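Local structure of vacuolar-sorting protein BRO1 (Saccharomyces cerevisiae, 1ZB1) at residues 14-19 / 98-104; 75-80 / 121-126. The protein acts in sorting cargo proteins into intralumenal vesicles of multivesicular bodies, recruiting the deubiquitinase Doa4 to endosomes. One frame throughout, in Å; residues are numbered along the deposited sequence.

Contact 1. Residues 14-19 / 98-104; sequences KLKDTE and TWYDAEY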
loop_
_atom_site.group_PDB
_atom_site.type_symbol
_atom_site.label_atom_id
_atom_site.label_comp_id
_atom_site.label_asym_id
_atom_site.label_seq_id
_atom_site.Cartn_x
_atom_site.Cartn_y
_atom_site.Cartn_z
ATOM N N LYS A 14 -5.652 7.652 4.132
ATOM C CA LYS A 14 -6.833 8.031 4.908
ATOM C C LYS A 14 -7.940 6.996 4.921
ATOM O O LYS A 14 -8.196 6.334 3.915
ATOM C CB LYS A 14 -7.396 9.352 4.374
ATOM C CG LYS A 14 -6.419 10.515 4.472
ATOM C CD LYS A 14 -6.089 10.813 5.924
ATOM C CE LYS A 14 -5.152 12.002 6.052
ATOM N NZ LYS A 14 -4.808 12.288 7.472
ATOM N N LEU A 15 -8.597 6.872 6.072
ATOM C CA LEU A 15 -9.711 5.938 6.243
ATOM C C LEU A 15 -10.997 6.572 5.719
ATOM O O LEU A 15 -11.092 7.800 5.599
ATOM C CB LEU A 15 -9.927 5.625 7.729
ATOM C CG LEU A 15 -8.876 4.842 8.507
ATOM C CD1 LEU A 15 -9.229 4.848 10.020
ATOM C CD2 LEU A 15 -8.827 3.413 7.963
ATOM N N LYS A 16 -11.980 5.735 5.399
ATOM C CA LYS A 16 -13.279 6.237 4.964
ATOM C C LYS A 16 -14.182 6.200 6.200
ATOM O O LYS A 16 -14.231 5.190 6.898
ATOM C CB LYS A 16 -13.875 5.344 3.865
ATOM C CG LYS A 16 -13.084 5.347 2.541
ATOM C CD LYS A 16 -13.611 4.281 1.573
ATOM C CE LYS A 16 -15.062 4.535 1.173
ATOM N NZ LYS A 16 -15.262 5.936 0.679
ATOM N N ASP A 17 -14.877 7.298 6.487
ATOM C CA ASP A 17 -15.768 7.328 7.639
ATOM C C ASP A 17 -17.119 6.731 7.243
ATOM O O ASP A 17 -17.432 6.627 6.060
ATOM C CB ASP A 17 -15.974 8.764 8.143
ATOM C CG ASP A 17 -14.694 9.391 8.669
ATOM O OD1 ASP A 17 -13.820 8.643 9.154
ATOM O OD2 ASP A 17 -14.561 10.632 8.611
ATOM N N THR A 18 -17.907 6.333 8.236
ATOM C CA THR A 18 -19.225 5.755 7.990
ATOM C C THR A 18 -20.191 6.206 9.073
ATOM O O THR A 18 -19.779 6.572 10.174
ATOM C CB THR A 18 -19.186 4.210 8.007
ATOM O OG1 THR A 18 -20.483 3.690 7.688
ATOM C CG2 THR A 18 -18.787 3.693 9.407
ATOM N N GLU A 19 -21.480 6.178 8.770
ATOM C CA GLU A 19 -22.469 6.566 9.762
ATOM C C GLU A 19 -22.845 5.355 10.600
ATOM O O GLU A 19 -22.817 4.223 10.117
ATOM C CB GLU A 19 -23.720 7.142 9.086
ATOM C CG GLU A 19 -23.459 8.485 8.424
ATOM C CD GLU A 19 -24.723 9.212 8.028
ATOM O OE1 GLU A 19 -24.613 10.398 7.646
ATOM O OE2 GLU A 19 -25.817 8.604 8.095
ATOM N N THR A 98 -23.961 3.556 4.811
ATOM C CA THR A 98 -23.579 4.918 4.443
ATOM C C THR A 98 -22.097 5.223 4.660
ATOM O O THR A 98 -21.610 5.233 5.799
ATOM C CB THR A 98 -24.448 5.931 5.241
ATOM O OG1 THR A 98 -25.836 5.665 4.983
ATOM C CG2 THR A 98 -24.123 7.373 4.849
ATOM N N TRP A 99 -21.383 5.480 3.564
ATOM C CA TRP A 99 -19.947 5.775 3.630
ATOM C C TRP A 99 -19.512 7.099 3.008
ATOM O O TRP A 99 -20.015 7.504 1.956
ATOM C CB TRP A 99 -19.136 4.651 2.971
ATOM C CG TRP A 99 -19.226 3.341 3.695
ATOM C CD1 TRP A 99 -20.229 2.422 3.606
ATOM C CD2 TRP A 99 -18.293 2.828 4.651
ATOM N NE1 TRP A 99 -19.979 1.362 4.452
ATOM C CE2 TRP A 99 -18.797 1.588 5.105
ATOM C CE3 TRP A 99 -17.076 3.296 5.171
ATOM C CZ2 TRP A 99 -18.127 0.807 6.055
ATOM C CZ3 TRP A 99 -16.407 2.512 6.121
ATOM C CH2 TRP A 99 -16.939 1.283 6.550
ATOM N N TYR A 100 -18.552 7.749 3.661
ATOM C CA TYR A 100 -17.995 9.016 3.196
ATOM C C TYR A 100 -16.696 8.779 2.425
ATOM O O TYR A 100 -15.963 7.827 2.698
ATOM C CB TYR A 100 -17.664 9.936 4.384
ATOM C CG TYR A 100 -18.850 10.499 5.137
ATOM C CD1 TYR A 100 -19.549 9.729 6.071
ATOM C CD2 TYR A 100 -19.253 11.823 4.938
ATOM C CE1 TYR A 100 -20.622 10.269 6.793
ATOM C CE2 TYR A 100 -20.322 12.369 5.649
ATOM C CZ TYR A 100 -20.996 11.593 6.572
ATOM O OH TYR A 100 -22.031 12.148 7.282
ATOM N N ASP A 101 -16.401 9.648 1.467
ATOM C CA ASP A 101 -15.157 9.527 0.718
ATOM C C ASP A 101 -14.006 9.911 1.662
ATOM O O ASP A 101 -14.171 10.787 2.516
ATOM C CB ASP A 101 -15.141 10.483 -0.479
ATOM C CG ASP A 101 -15.977 9.991 -1.645
ATOM O OD1 ASP A 101 -16.458 8.840 -1.609
ATOM O OD2 ASP A 101 -16.134 10.765 -2.609
ATOM N N ALA A 102 -12.851 9.267 1.502
ATOM C CA ALA A 102 -11.687 9.581 2.333
ATOM C C ALA A 102 -11.349 11.063 2.178
ATOM O O ALA A 102 -11.418 11.611 1.075
ATOM C CB ALA A 102 -10.487 8.718 1.921
ATOM N N GLU A 103 -10.983 11.711 3.278
ATOM C CA GLU A 103 -10.667 13.137 3.247
ATOM C C GLU A 103 -9.175 13.448 3.195
ATOM O O GLU A 103 -8.492 13.405 4.216
ATOM C CB GLU A 103 -11.296 13.830 4.458
ATOM C CG GLU A 103 -12.810 13.861 4.413
ATOM C CD GLU A 103 -13.439 14.506 5.636
ATOM O OE1 GLU A 103 -14.648 14.811 5.577
ATOM O OE2 GLU A 103 -12.736 14.702 6.651
ATOM N N TYR A 104 -8.667 13.761 2.007
ATOM C CA TYR A 104 -7.252 14.092 1.866
ATOM C C TYR A 104 -7.066 15.603 1.923
ATOM O O TYR A 104 -6.687 16.161 2.954
ATOM C CB TYR A 104 -6.690 13.576 0.537
ATOM C CG TYR A 104 -6.758 12.078 0.349
ATOM C CD1 TYR A 104 -7.779 11.503 -0.395
ATOM C CD2 TYR A 104 -5.790 11.236 0.904
ATOM C CE1 TYR A 104 -7.841 10.132 -0.592
ATOM C CE2 TYR A 104 -5.843 9.853 0.715
ATOM C CZ TYR A 104 -6.875 9.313 -0.037
ATOM O OH TYR A 104 -6.950 7.956 -0.249
HETATM O O HOH W 1 -6.637 6.209 1.643
HETATM O O HOH W 2 -11.161 10.471 5.732
HETATM O O HOH W 3 -17.848 7.082 -0.102
HETATM O O HOH W 4 -14.179 9.887 5.217
HETATM O O HOH W 5 -15.522 12.209 6.521
HETATM O O HOH W 6 -23.941 3.375 7.726
#
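Lys14 lies against Ala102 and Tyr104 where the N-terminal segment of the Bro1 domain runs roughly antiparallel to the outgoing end of strand 97-100, one arm of a two-stranded hairpin with 112-115. Lys14 CG sits 3.7 Å from Tyr104 CD2, and a water joins Lys14 O to Tyr104 OH, which also bonds Tyr239. At Leu15 the backbone does the work: a second water links its carbonyl to Glu103 N. Lys16 folds back on itself, bent at chi3 and chi4, and this curl brings NZ to Tyr100 O at 2.9 Å, from above the carbonyl plane. The same ammonium forms a long salt bridge with Asp101 OD1, which also hydrogen-bonds Ser171, and a further salt bridge to Asp173; a water that accepts from NZ donates in turn to Asp101 OD1. At Asp17 the backbone meets the strand, its O taking an almost straight bond from Tyr100 N (2.9 Å, 177° at the hydrogen). Thr18, in a single beta bridge with Trp99, sets CB over one face of the indole, 3.6 Å from the centroid of the six-membered ring, a CH-pi contact. Glu19 runs extended beyond CG past Thr98 CG2, its CG at the edge of the Tyr100 ring and its carboxylate salt-bridged to Lys112 on the other hairpin strand. Thr98 O is gripped twice, from opposite faces of its plane: Glu19 N donates at 3.1 Å, and Thr18 OG1, placed anti to its own N (chi1 -177°), donates at 2.7 Å.

Contact 2. Residues 75-80 / 121-126; sequences YYSFLE and EKSCTL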
loop_
_atom_site.group_PDB
_atom_site.type_symbol
_atom_site.label_atom_id
_atom_site.label_comp_id
_atom_site.label_asym_id
_atom_site.label_seq_id
_atom_site.Cartn_x
_atom_site.Cartn_y
_atom_site.Cartn_z
ATOM N N TYR A 75 -15.546 -8.480 10.805
ATOM C CA TYR A 75 -16.777 -7.941 10.233
ATOM C C TYR A 75 -16.855 -8.292 8.741
ATOM O O TYR A 75 -17.932 -8.603 8.240
ATOM C CB TYR A 75 -16.857 -6.419 10.433
ATOM C CG TYR A 75 -18.178 -5.820 9.976
ATOM C CD1 TYR A 75 -19.389 -6.299 10.475
ATOM C CD2 TYR A 75 -18.215 -4.805 9.013
ATOM C CE1 TYR A 75 -20.610 -5.793 10.021
ATOM C CE2 TYR A 75 -19.437 -4.285 8.557
ATOM C CZ TYR A 75 -20.624 -4.790 9.063
ATOM O OH TYR A 75 -21.833 -4.329 8.596
ATOM N N TYR A 76 -15.729 -8.241 8.028
ATOM C CA TYR A 76 -15.742 -8.590 6.602
ATOM C C TYR A 76 -16.163 -10.056 6.471
ATOM O O TYR A 76 -16.963 -10.408 5.592
ATOM C CB TYR A 76 -14.359 -8.403 5.956
ATOM C CG TYR A 76 -14.384 -8.468 4.428
ATOM C CD1 TYR A 76 -14.502 -7.308 3.663
ATOM C CD2 TYR A 76 -14.330 -9.692 3.758
ATOM C CE1 TYR A 76 -14.565 -7.358 2.263
ATOM C CE2 TYR A 76 -14.398 -9.762 2.356
ATOM C CZ TYR A 76 -14.514 -8.591 1.617
ATOM O OH TYR A 76 -14.570 -8.646 0.235
ATOM N N SER A 77 -15.639 -10.909 7.351
ATOM C CA SER A 77 -15.991 -12.328 7.313
ATOM C C SER A 77 -17.499 -12.491 7.423
ATOM O O SER A 77 -18.095 -13.285 6.697
ATOM C CB SER A 77 -15.308 -13.109 8.446
ATOM O OG SER A 77 -13.904 -13.168 8.246
ATOM N N PHE A 78 -18.116 -11.740 8.330
ATOM C CA PHE A 78 -19.564 -11.802 8.513
ATOM C C PHE A 78 -20.253 -11.482 7.193
ATOM O O PHE A 78 -21.192 -12.163 6.780
ATOM C CB PHE A 78 -20.027 -10.782 9.557
ATOM C CG PHE A 78 -21.521 -10.596 9.585
ATOM C CD1 PHE A 78 -22.335 -11.492 10.269
ATOM C CD2 PHE A 78 -22.120 -9.569 8.857
ATOM C CE1 PHE A 78 -23.728 -11.373 10.231
ATOM C CE2 PHE A 78 -23.510 -9.444 8.815
ATOM C CZ PHE A 78 -24.314 -10.349 9.501
ATOM N N LEU A 79 -19.780 -10.418 6.552
ATOM C CA LEU A 79 -20.322 -9.954 5.273
ATOM C C LEU A 79 -20.133 -10.959 4.146
ATOM O O LEU A 79 -21.030 -11.148 3.320
ATOM C CB LEU A 79 -19.638 -8.648 4.863
ATOM C CG LEU A 79 -20.222 -7.260 5.133
ATOM C CD1 LEU A 79 -21.367 -7.278 6.133
ATOM C CD2 LEU A 79 -19.087 -6.372 5.578
ATOM N N GLU A 80 -18.956 -11.577 4.094
ATOM C CA GLU A 80 -18.661 -12.540 3.042
ATOM C C GLU A 80 -19.585 -13.757 3.138
ATOM O O GLU A 80 -20.121 -14.220 2.125
ATOM C CB GLU A 80 -17.186 -12.967 3.106
ATOM C CG GLU A 80 -16.733 -13.790 1.911
ATOM C CD GLU A 80 -16.812 -13.021 0.599
ATOM O OE1 GLU A 80 -17.885 -12.450 0.294
ATOM O OE2 GLU A 80 -15.807 -12.999 -0.135
ATOM N N GLU A 121 -20.860 -2.288 1.166
ATOM C CA GLU A 121 -20.397 -2.419 2.556
ATOM C C GLU A 121 -19.062 -3.185 2.606
ATOM O O GLU A 121 -18.151 -2.807 3.347
ATOM C CB GLU A 121 -21.469 -3.121 3.415
ATOM C CG GLU A 121 -21.101 -3.304 4.905
ATOM C CD GLU A 121 -21.340 -2.063 5.765
ATOM O OE1 GLU A 121 -21.265 -0.934 5.246
ATOM O OE2 GLU A 121 -21.595 -2.223 6.980
ATOM N N LYS A 122 -18.937 -4.232 1.791
ATOM C CA LYS A 122 -17.711 -5.029 1.722
ATOM C C LYS A 122 -16.519 -4.234 1.194
ATOM O O LYS A 122 -15.463 -4.187 1.825
ATOM C CB LYS A 122 -17.906 -6.250 0.808
ATOM C CG LYS A 122 -18.621 -7.424 1.446
ATOM C CD LYS A 122 -19.058 -8.453 0.398
ATOM C CE LYS A 122 -17.892 -8.929 -0.466
ATOM N NZ LYS A 122 -18.301 -10.004 -1.418
ATOM N N SER A 123 -16.685 -3.622 0.025
ATOM C CA SER A 123 -15.602 -2.862 -0.587
ATOM C C SER A 123 -15.080 -1.749 0.319
ATOM O O SER A 123 -13.863 -1.555 0.431
ATOM C CB SER A 123 -16.054 -2.278 -1.942
ATOM O OG SER A 123 -17.150 -1.393 -1.795
ATOM N N CYS A 124 -15.985 -1.022 0.968
ATOM C CA CYS A 124 -15.566 0.067 1.847
ATOM C C CYS A 124 -14.798 -0.466 3.065
ATOM O O CYS A 124 -13.786 0.107 3.477
ATOM C CB CYS A 124 -16.776 0.889 2.287
ATOM S SG CYS A 124 -17.462 1.939 0.963
ATOM N N THR A 125 -15.284 -1.560 3.634
ATOM C CA THR A 125 -14.621 -2.171 4.777
ATOM C C THR A 125 -13.211 -2.657 4.379
ATOM O O THR A 125 -12.242 -2.448 5.113
ATOM C CB THR A 125 -15.448 -3.367 5.309
ATOM O OG1 THR A 125 -16.666 -2.887 5.891
ATOM C CG2 THR A 125 -14.654 -4.141 6.357
ATOM N N LEU A 126 -13.094 -3.301 3.220
ATOM C CA LEU A 126 -11.790 -3.804 2.769
ATOM C C LEU A 126 -10.826 -2.659 2.454
ATOM O O LEU A 126 -9.608 -2.783 2.625
ATOM C CB LEU A 126 -11.963 -4.726 1.551
ATOM C CG LEU A 126 -10.683 -5.269 0.897
ATOM C CD1 LEU A 126 -9.765 -5.905 1.942
ATOM C CD2 LEU A 126 -11.074 -6.292 -0.161
#
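Lys122 crosses Tyr76 at about a right angle between helices 65-86 and 118-139; where segments 75-80 and 121-126 of these helices run antiparallel, their axes come within 10.0 Å. This is helix-to-helix packing in the Bro1 domain, and all the touching residues are buried. From its base outward, Lys122 CB rests 3.8 Å from Tyr76 CE1, and CG the same distance from Leu79 CB. The chain then turns at chi3 (55°): CD passes towards Glu80 OE1, and CE reaches Tyr76 OH at 3.4 Å. Lys122 NZ donates to Glu80 OE1 at 3.0 Å in a salt bridge, approaching on the syn side of that oxygen and somewhat out of the carboxylate plane; the ring of Tyr83 adds a cation-pi contact. Lys122 O meanwhile lies in the plane of the Tyr76 ring, at its edge. The residue before Tyr76, Tyr75, donates from OH to Glu121 OE2 at 2.7 Å through the oxygen's anti lone pair, ring and carboxylate planes being 78° apart. Arg56 also pairs with that oxygen, so the buried carboxylate probably keeps its charge. Around the pair, helix 46-58 packs on Tyr75, helix 349-371 on Tyr76, and strand 97-100 on Glu121 and Thr125.

Contacts 1 and 2 lie about 15 Å apart, centre to centre, on the same side of the chain's centre, and they touch. Their segments alternate along the chain: 14-19, then 75-80 on helix 65-86, then 98-104 on strand 97-100, then 121-126 on helix 118-139. Trp99 joins them, its NE1 standing 2.7 Å from Glu121 OE1, a probable hydrogen bond, while its ring and the Lys16 side chain pack on Cys124. Arg56 of helix 46-58 reaches both as well, bonding Thr18 and Glu19 in one and Glu121 in the other. Helix 118-139 thus lies between the paired segments of contact 1 and helix 65-86, tying the hairpin to the helical body of the Bro1 domain.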